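Local coordinates for protein putative invasin (PDB 5N40) that probably mediates attachment of the bacterium to host surfaces, as an invasin-type adhesin that joins Ig-like domains to a C-type lectin-like adhesion domain, at residues G75-T80 and A138-M143; N20-G25 and N100-P105; S52-L57 and G79-S84; T28-L33 and T69-A74. The protein carries 1 engineered substitution. All coordinates share one frame; numbering follows the deposited sequence.

Contact 1. Residues G75-T80 and A138-M143; sequences GTLTGT and APNVKM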
# COMPACT_ATOMS: atom_id res chain seq x y z
N GLY A 75 21.09 14.73 15.28
CA GLY A 75 19.98 13.90 15.70
C GLY A 75 19.55 13.00 14.57
O GLY A 75 20.32 12.66 13.67
N THR A 76 18.27 12.61 14.60
CA THR A 76 17.70 11.77 13.56
C THR A 76 16.64 12.49 12.72
O THR A 76 15.96 11.84 11.92
CB THR A 76 17.12 10.50 14.19
OG1 THR A 76 16.34 10.85 15.34
CG2 THR A 76 18.25 9.58 14.62
N LEU A 77 16.52 13.81 12.86
CA LEU A 77 15.58 14.61 12.08
C LEU A 77 16.35 15.41 11.03
O LEU A 77 17.31 16.10 11.36
CB LEU A 77 14.79 15.56 12.97
CG LEU A 77 13.98 14.90 14.09
CD1 LEU A 77 13.33 15.94 14.99
CD2 LEU A 77 12.95 13.97 13.49
N THR A 78 15.90 15.32 9.78
CA THR A 78 16.46 16.12 8.70
C THR A 78 15.95 17.55 8.77
O THR A 78 14.86 17.83 9.30
CB THR A 78 16.09 15.50 7.36
OG1 THR A 78 14.66 15.38 7.29
CG2 THR A 78 16.71 14.13 7.22
N GLY A 79 16.74 18.46 8.23
CA GLY A 79 16.36 19.86 8.15
C GLY A 79 17.60 20.73 8.08
O GLY A 79 18.66 20.27 7.68
N THR A 80 17.43 21.98 8.49
CA THR A 80 18.54 22.92 8.60
C THR A 80 18.73 23.28 10.07
O THR A 80 17.82 23.81 10.71
CB THR A 80 18.28 24.17 7.77
OG1 THR A 80 18.02 23.80 6.41
CG2 THR A 80 19.49 25.11 7.83
N ALA A 138 17.03 2.70 12.10
CA ALA A 138 17.05 4.13 11.80
C ALA A 138 15.70 4.74 12.16
O ALA A 138 14.72 4.58 11.42
CB ALA A 138 17.38 4.36 10.33
N PRO A 139 15.58 5.42 13.30
CA PRO A 139 14.30 6.03 13.67
C PRO A 139 14.09 7.37 12.99
O PRO A 139 15.03 8.04 12.57
CB PRO A 139 14.41 6.19 15.19
CG PRO A 139 15.87 6.36 15.44
CD PRO A 139 16.59 5.56 14.37
N ASN A 140 12.82 7.74 12.88
CA ASN A 140 12.40 9.06 12.41
C ASN A 140 12.74 9.29 10.94
O ASN A 140 12.91 10.44 10.50
CB ASN A 140 12.99 10.16 13.29
CG ASN A 140 12.49 10.07 14.73
OD1 ASN A 140 11.29 9.94 14.98
ND2 ASN A 140 13.42 10.11 15.68
N VAL A 141 12.79 8.22 10.15
CA VAL A 141 13.03 8.31 8.72
C VAL A 141 11.70 8.54 8.01
O VAL A 141 10.77 7.73 8.12
CB VAL A 141 13.71 7.04 8.19
CG1 VAL A 141 13.78 7.05 6.66
CG2 VAL A 141 15.12 6.89 8.79
N LYS A 142 11.60 9.65 7.28
CA LYS A 142 10.39 9.98 6.55
C LYS A 142 10.17 9.01 5.38
O LYS A 142 11.10 8.71 4.63
CB LYS A 142 10.46 11.41 6.03
CG LYS A 142 10.41 12.47 7.13
CD LYS A 142 10.42 13.87 6.52
CE LYS A 142 10.30 14.95 7.58
NZ LYS A 142 10.35 16.32 6.98
N MET A 143 8.93 8.56 5.22
CA MET A 143 8.58 7.51 4.27
C MET A 143 7.41 7.95 3.41
O MET A 143 6.49 8.63 3.89
CB MET A 143 8.22 6.21 5.00
CG MET A 143 8.51 4.95 4.20
SD MET A 143 10.26 4.61 3.95
CE MET A 143 10.85 4.48 5.64
O HOH W 1 13.87 12.93 9.49
O HOH W 2 13.20 17.21 6.24

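Contact 2. Residues N20-G25 and N100-P105; sequences NIEANG and NVIPAP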
# COMPACT_ATOMS: atom_id res chain seq x y z
N ASN A 20 27.44 20.07 6.19
CA ASN A 20 26.50 19.01 5.85
C ASN A 20 26.82 17.81 6.73
O ASN A 20 27.98 17.40 6.83
CB ASN A 20 26.59 18.61 4.38
CG ASN A 20 26.17 19.72 3.44
OD1 ASN A 20 24.98 19.92 3.20
ND2 ASN A 20 27.13 20.42 2.89
N ILE A 21 25.78 17.27 7.38
CA ILE A 21 25.89 16.05 8.17
C ILE A 21 24.62 15.25 7.94
O ILE A 21 23.57 15.80 7.58
CB ILE A 21 26.08 16.30 9.68
CG1 ILE A 21 24.88 17.03 10.27
CG2 ILE A 21 27.39 17.07 9.92
CD1 ILE A 21 25.04 17.42 11.74
N GLU A 22 24.71 13.94 8.15
CA GLU A 22 23.58 13.05 7.97
C GLU A 22 22.80 12.89 9.27
O GLU A 22 23.37 12.91 10.36
CB GLU A 22 24.05 11.70 7.44
CG GLU A 22 24.60 11.79 6.03
CD GLU A 22 25.27 10.52 5.55
OE1 GLU A 22 25.49 9.60 6.36
OE2 GLU A 22 25.58 10.45 4.34
N ALA A 23 21.48 12.74 9.13
CA ALA A 23 20.58 12.60 10.28
C ALA A 23 20.60 11.16 10.82
O ALA A 23 19.60 10.44 10.80
CB ALA A 23 19.16 13.01 9.89
N ASN A 24 21.77 10.76 11.31
CA ASN A 24 22.01 9.39 11.76
C ASN A 24 22.36 9.29 13.24
O ASN A 24 22.75 8.21 13.70
CB ASN A 24 23.13 8.76 10.92
CG ASN A 24 24.46 9.48 11.07
OD1 ASN A 24 24.62 10.34 11.94
ND2 ASN A 24 25.42 9.13 10.21
N GLY A 25 22.22 10.37 14.00
CA GLY A 25 22.51 10.35 15.42
C GLY A 25 23.98 10.26 15.78
O GLY A 25 24.30 10.10 16.96
N ASN A 100 23.31 21.79 7.08
CA ASN A 100 22.30 20.95 6.45
C ASN A 100 22.37 19.56 7.08
O ASN A 100 23.42 18.91 7.03
CB ASN A 100 22.52 20.86 4.94
CG ASN A 100 22.32 22.18 4.25
OD1 ASN A 100 21.41 22.95 4.59
ND2 ASN A 100 23.18 22.47 3.28
N VAL A 101 21.27 19.14 7.68
CA VAL A 101 21.15 17.80 8.24
C VAL A 101 20.36 17.00 7.21
O VAL A 101 19.13 17.10 7.14
CB VAL A 101 20.48 17.81 9.61
CG1 VAL A 101 20.59 16.44 10.26
CG2 VAL A 101 21.12 18.88 10.50
N ILE A 102 21.08 16.23 6.40
CA ILE A 102 20.50 15.59 5.23
C ILE A 102 20.04 14.19 5.60
O ILE A 102 20.39 13.68 6.68
CB ILE A 102 21.49 15.57 4.05
CG1 ILE A 102 22.67 14.63 4.32
CG2 ILE A 102 21.98 16.99 3.76
CD1 ILE A 102 23.61 14.48 3.13
N PRO A 103 19.26 13.54 4.74
CA PRO A 103 18.76 12.19 5.05
C PRO A 103 19.87 11.18 5.25
O PRO A 103 20.93 11.23 4.62
CB PRO A 103 17.92 11.84 3.82
CG PRO A 103 17.47 13.14 3.28
CD PRO A 103 18.63 14.09 3.53
N ALA A 104 19.60 10.22 6.13
CA ALA A 104 20.55 9.15 6.39
C ALA A 104 20.38 8.06 5.34
O ALA A 104 19.25 7.59 5.12
CB ALA A 104 20.32 8.57 7.78
N PRO A 105 21.45 7.66 4.66
CA PRO A 105 21.34 6.49 3.78
C PRO A 105 20.87 5.28 4.58
O PRO A 105 21.40 4.98 5.65
CB PRO A 105 22.76 6.31 3.25
CG PRO A 105 23.35 7.69 3.29
CD PRO A 105 22.76 8.33 4.52

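Contact 3. Residues S52-L57 and G79-S84; sequences STLGTL and GTASLS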
# COMPACT_ATOMS: atom_id res chain seq x y z
N SER A 52 21.39 25.03 18.99
CA SER A 52 21.12 24.51 17.66
C SER A 52 19.69 23.99 17.61
O SER A 52 19.22 23.37 18.56
CB SER A 52 22.07 23.37 17.29
OG SER A 52 21.80 22.90 15.98
N THR A 53 19.02 24.22 16.47
CA THR A 53 17.64 23.76 16.32
C THR A 53 17.55 22.25 16.10
O THR A 53 16.48 21.66 16.32
CB THR A 53 16.95 24.49 15.17
OG1 THR A 53 17.68 24.31 13.95
CG2 THR A 53 16.84 25.98 15.48
N LEU A 54 18.64 21.62 15.68
CA LEU A 54 18.70 20.19 15.46
C LEU A 54 19.97 19.64 16.09
O LEU A 54 21.00 20.32 16.15
CB LEU A 54 18.68 19.86 13.96
CG LEU A 54 17.45 20.27 13.15
CD1 LEU A 54 17.72 20.04 11.66
CD2 LEU A 54 16.22 19.51 13.63
N GLY A 55 19.89 18.40 16.56
CA GLY A 55 21.04 17.74 17.14
C GLY A 55 21.32 18.21 18.55
O GLY A 55 20.53 18.92 19.18
N THR A 56 22.49 17.81 19.05
CA THR A 56 22.91 18.12 20.41
C THR A 56 24.36 18.60 20.41
O THR A 56 25.16 18.21 19.56
CB THR A 56 22.75 16.90 21.33
OG1 THR A 56 23.50 15.79 20.81
CG2 THR A 56 21.28 16.51 21.44
N LEU A 57 24.67 19.48 21.36
CA LEU A 57 26.00 20.07 21.50
C LEU A 57 26.65 19.60 22.80
O LEU A 57 25.96 19.38 23.81
CB LEU A 57 25.92 21.60 21.49
CG LEU A 57 25.49 22.26 20.17
CD1 LEU A 57 24.68 23.54 20.42
CD2 LEU A 57 26.70 22.55 19.33
N GLY A 79 16.74 18.46 8.23
CA GLY A 79 16.36 19.86 8.15
C GLY A 79 17.60 20.73 8.08
O GLY A 79 18.66 20.27 7.68
N THR A 80 17.43 21.98 8.49
CA THR A 80 18.54 22.92 8.60
C THR A 80 18.73 23.28 10.07
O THR A 80 17.82 23.81 10.71
CB THR A 80 18.28 24.17 7.77
OG1 THR A 80 18.02 23.80 6.41
CG2 THR A 80 19.49 25.11 7.83
N ALA A 81 19.92 22.98 10.60
CA ALA A 81 20.26 23.37 11.96
C ALA A 81 20.70 24.83 11.96
O ALA A 81 21.71 25.17 11.35
CB ALA A 81 21.37 22.49 12.53
N SER A 82 19.93 25.68 12.63
CA SER A 82 20.32 27.07 12.82
C SER A 82 21.02 27.20 14.17
O SER A 82 20.50 26.75 15.19
CB SER A 82 19.10 27.99 12.77
OG SER A 82 18.51 27.96 11.49
N LEU A 83 22.20 27.81 14.15
CA LEU A 83 23.07 27.92 15.31
C LEU A 83 23.04 29.35 15.83
O LEU A 83 23.15 30.29 15.05
CB LEU A 83 24.50 27.53 14.95
CG LEU A 83 24.68 26.14 14.34
CD1 LEU A 83 26.06 26.01 13.70
CD2 LEU A 83 24.49 25.09 15.39
N SER A 84 22.91 29.50 17.15
CA SER A 84 22.98 30.81 17.79
C SER A 84 24.01 30.77 18.91
O SER A 84 24.44 29.71 19.36
CB SER A 84 21.62 31.25 18.35
OG SER A 84 21.27 30.48 19.48
O HOH W 3 15.43 23.69 12.47

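Contact 4. Residues T28-L33 and T69-A74; sequences TSVVTL and TATLTA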
# COMPACT_ATOMS: atom_id res chain seq x y z
N THR A 28 29.16 14.39 13.15
CA THR A 28 29.52 15.53 13.98
C THR A 28 30.01 16.69 13.12
O THR A 28 30.44 16.52 11.97
CB THR A 28 30.60 15.15 15.01
OG1 THR A 28 31.76 14.66 14.33
CG2 THR A 28 30.07 14.09 15.96
N SER A 29 29.93 17.88 13.72
CA SER A 29 30.46 19.11 13.14
C SER A 29 31.00 19.99 14.26
O SER A 29 30.48 19.99 15.37
CB SER A 29 29.38 19.88 12.36
OG SER A 29 29.91 21.08 11.83
N VAL A 30 32.07 20.73 13.96
CA VAL A 30 32.68 21.62 14.93
C VAL A 30 32.16 23.03 14.69
O VAL A 30 32.25 23.55 13.57
CB VAL A 30 34.22 21.57 14.86
CG1 VAL A 30 34.84 22.67 15.73
CG2 VAL A 30 34.72 20.20 15.31
N VAL A 31 31.61 23.63 15.73
CA VAL A 31 31.12 25.01 15.69
C VAL A 31 32.18 25.88 16.34
O VAL A 31 32.62 25.61 17.46
CB VAL A 31 29.77 25.14 16.42
CG1 VAL A 31 29.26 26.57 16.34
CG2 VAL A 31 28.76 24.17 15.83
N THR A 32 32.61 26.92 15.62
CA THR A 32 33.67 27.80 16.08
C THR A 32 33.16 29.23 16.11
O THR A 32 32.74 29.77 15.08
CB THR A 32 34.91 27.70 15.17
OG1 THR A 32 35.43 26.37 15.23
CG2 THR A 32 36.00 28.68 15.63
N LEU A 33 33.19 29.83 17.29
CA LEU A 33 33.01 31.26 17.45
C LEU A 33 34.37 31.93 17.49
O LEU A 33 35.24 31.53 18.26
CB LEU A 33 32.25 31.58 18.74
CG LEU A 33 32.18 33.06 19.13
CD1 LEU A 33 31.27 33.84 18.20
CD2 LEU A 33 31.74 33.20 20.59
N THR A 69 34.85 26.73 20.81
CA THR A 69 34.37 25.63 19.98
C THR A 69 33.51 24.66 20.78
O THR A 69 33.62 24.55 22.00
CB THR A 69 35.54 24.86 19.36
OG1 THR A 69 36.38 24.33 20.39
CG2 THR A 69 36.36 25.79 18.47
N ALA A 70 32.64 23.96 20.04
CA ALA A 70 31.87 22.85 20.58
C ALA A 70 31.58 21.89 19.43
O ALA A 70 31.61 22.27 18.26
CB ALA A 70 30.57 23.31 21.24
N THR A 71 31.30 20.64 19.79
CA THR A 71 30.95 19.62 18.81
C THR A 71 29.44 19.46 18.79
O THR A 71 28.82 19.20 19.83
CB THR A 71 31.64 18.29 19.12
OG1 THR A 71 33.06 18.45 19.03
CG2 THR A 71 31.19 17.20 18.16
N LEU A 72 28.85 19.61 17.60
CA LEU A 72 27.46 19.26 17.38
C LEU A 72 27.39 17.82 16.87
O LEU A 72 28.17 17.43 16.00
CB LEU A 72 26.82 20.19 16.35
CG LEU A 72 25.35 19.88 16.05
CD1 LEU A 72 24.45 20.78 16.86
CD2 LEU A 72 25.04 20.02 14.58
N THR A 73 26.45 17.06 17.41
CA THR A 73 26.17 15.72 16.93
C THR A 73 24.77 15.70 16.34
O THR A 73 23.83 16.20 16.96
CB THR A 73 26.29 14.69 18.06
OG1 THR A 73 27.65 14.69 18.55
CG2 THR A 73 25.94 13.28 17.57
N ALA A 74 24.64 15.15 15.14
CA ALA A 74 23.34 15.07 14.49
C ALA A 74 22.35 14.33 15.37
O ALA A 74 22.71 13.43 16.14
CB ALA A 74 23.47 14.37 13.14

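Contact 1. Residues G75-T80 and A138-M143
Thr-76 and Asn-140 anchor a sparse, partly hydrated surface contact between two successive domains, joining the turn before strand 79-87 to the residues leading into strand 142-151. A single direct hydrogen bond links the segments: ND2 of Asn-140 donates to OG1 of Thr-76 over 3.0 Å, nearly straight at 164°, with the hydroxyl lying almost in the amide plane. Thr-76 carries OG1 between its backbone N and carbonyl carbon (chi1 46°), which turns the hydroxyl to the amide and leaves CG2 beside CG of Pro-139, 4.1 Å away. Leu-77 lays CD2 against CB of Asn-140 at 3.8 Å. One water molecule accepts from the backbone N of Thr-78 and probably donates to O of Asn-140, the latter step 2.9 Å. A second donates to OG1 of Thr-78 and accepts from NZ of Lys-142. Glu-205 reinforces this end, one carboxylate oxygen bonding to OG1 of Thr-78 and the other to the backbone N of Lys-142, while Tyr-131 packs on Thr-76 and Pro-139. Such a small, polar interface, 224 Å² of buried surface between the segments, is an example of end-to-end packing of consecutive Ig-like domains in the elongated rod of an invasin-type adhesin.

Contact 2. Residues N20-G25 and N100-P105
The amides of Asn-20 and Asn-100 lie side by side with their planes 40° apart, linked by one hydrogen bond: ND2 of Asn-100 donates to OD1 of Asn-20 at 3.1 Å. They sit on the parallel pairing of the first and last strands of an Ig-like domain, 13-22 beside 90-102. The donor lies tilted from the carbonyl plane of Asn-20, whereas the acceptor sits in the amide plane of Asn-100. A second flat group, the carboxylate of Glu-22, presents a face to the Pro-105 ring, whose CD is 3.5 Å from CD of Glu-22 and no farther from either oxygen. The backbone bonds run in the alternating parallel pattern: Ile-21 N to Asn-100 O, Ile-102 N to Ile-21 O, and Ala-23 N to Ile-102 O. Asn-20, Glu-22, Asn-100 and Ile-102 point to one side of the sheet, where CG of Glu-22 meets CG1 of Ile-102 at 3.8 Å. Ile-21 and Val-101 point to the buried side, CG1 of the isoleucine facing CG2 of the valine. An inverse gamma turn is centred on Ala-23, whose CB lies 3.7 Å from CG1 of Val-101.

Contact 3. Residues S52-L57 and G79-S84
Two hydrogen bonds tie Thr-53 to Ser-82, one through the backbone of the threonine and one through its side chain. Its backbone N donates to O of Ser-82 over 3.2 Å, a rather bent bond at 142°. In return, the backbone N of Ser-82 donates to the side-chain OG1 of Thr-53 at 2.9 Å, so a hydroxyl stands in where a neighbouring strand would normally supply a carbonyl. With chi1 at 57°, OG1 is placed between the backbone N and the carbonyl carbon of Thr-53 and aimed at strand 79-87. Water extends this polar link: one molecule hydrogen-bonds with OG1 of Thr-53 and donates to O of Thr-80.

Ser-52 and Leu-83 form an antiparallel non-hydrogen-bonded pair, and CA of Ser-52 makes a CH···O contact with O of Ser-82. Here strand 48-52, an outer strand of the Ig-like domain's sheet, leaves its partner 79-87, and the chain turns away through Gly-55 toward strand 56-63. The turn is secured within its own segment by OG of Ser-52, which donates to O of Leu-54 at 2.7 Å, in the carbonyl plane and on a lone pair.

Van der Waals contacts make up the rest. CB of Leu-54 rests 4.0 Å from CB of Ala-81, and CD1 of Leu-54 lies over the backbone, 3.6 Å from C of Gly-79. On the buried side, CD2 of Leu-83 lies against CB of Ser-52, while Leu-83 also packs on Leu-14, Ala-16 and Ala-97. CG2 of Thr-53 touches CB of Ser-82 at 4.1 Å.

Contact 4. Residues T28-L33 and T69-A74
Ser-29 with Leu-72 and Val-31 with Ala-70 form the hydrogen-bonded pairs of two antiparallel strands, whose segment axes approach to 4.6 Å and whose directions differ by 151°. Each pair makes two backbone bonds. The shortest, 2.8 Å, runs from N of Leu-72 to O of Ser-29. The longest, from N of Ala-70 to O of Val-31, measures 3.1 Å. On the more open face, threonines dominate, with Val-30 the apolar exception. Thr-28 and Thr-73 lie side by side, CG2 of the first 3.6 Å from OG1 of the second, and CB of Thr-28 also meets CG2 of Thr-71 at 3.8 Å. Thr-32 and Thr-69 are likewise aligned, OG1 of Thr-32 reaching CG2 of Thr-69 at 3.4 Å; the hydroxyl of Thr-69 itself bonds to Gln-63. This largely polar outer face and mostly apolar inner face suit a strand pair covering the core of an Ig-like domain, here 28-34 beside 67-73. The inward face carries Val-31, Ala-70, Leu-72 and one polar residue, Ser-29, with Phe-50 packed on Val-31 and Ala-70, and Ile-99 on Ser-29 and Leu-72. The buried hydroxyl of Ser-29 is satisfied by the carbonyl O of Pro-18. With chi1 at -179°, Val-31 holds CG2 beside its backbone N, 4.5 Å from CB of Leu-72.

Contacts 2, 3 and 4 belong to one Ig-like domain, whereas contact 1 links that domain to the next. Contacts 1 and 2 are close neighbours, their centres about 8 Å apart, and are joined by a probable backbone hydrogen bond between O of Gly-79 and N of Val-101, 2.8 Å long. Contact 3 shares Gly-79 and Thr-80 with contact 1. Contacts 3 and 4, with centres about 10 Å apart, converge on Leu-72, whose CD1 lies 3.5 Å from OG of Ser-52. Contacts 2 and 4 meet where Ile-21 packs on Ala-74. None belongs to the C-terminal lectin-like adhesion domain, which holds the disulfide Cys-279 to Cys-350; all four lie in what is probably the stalk.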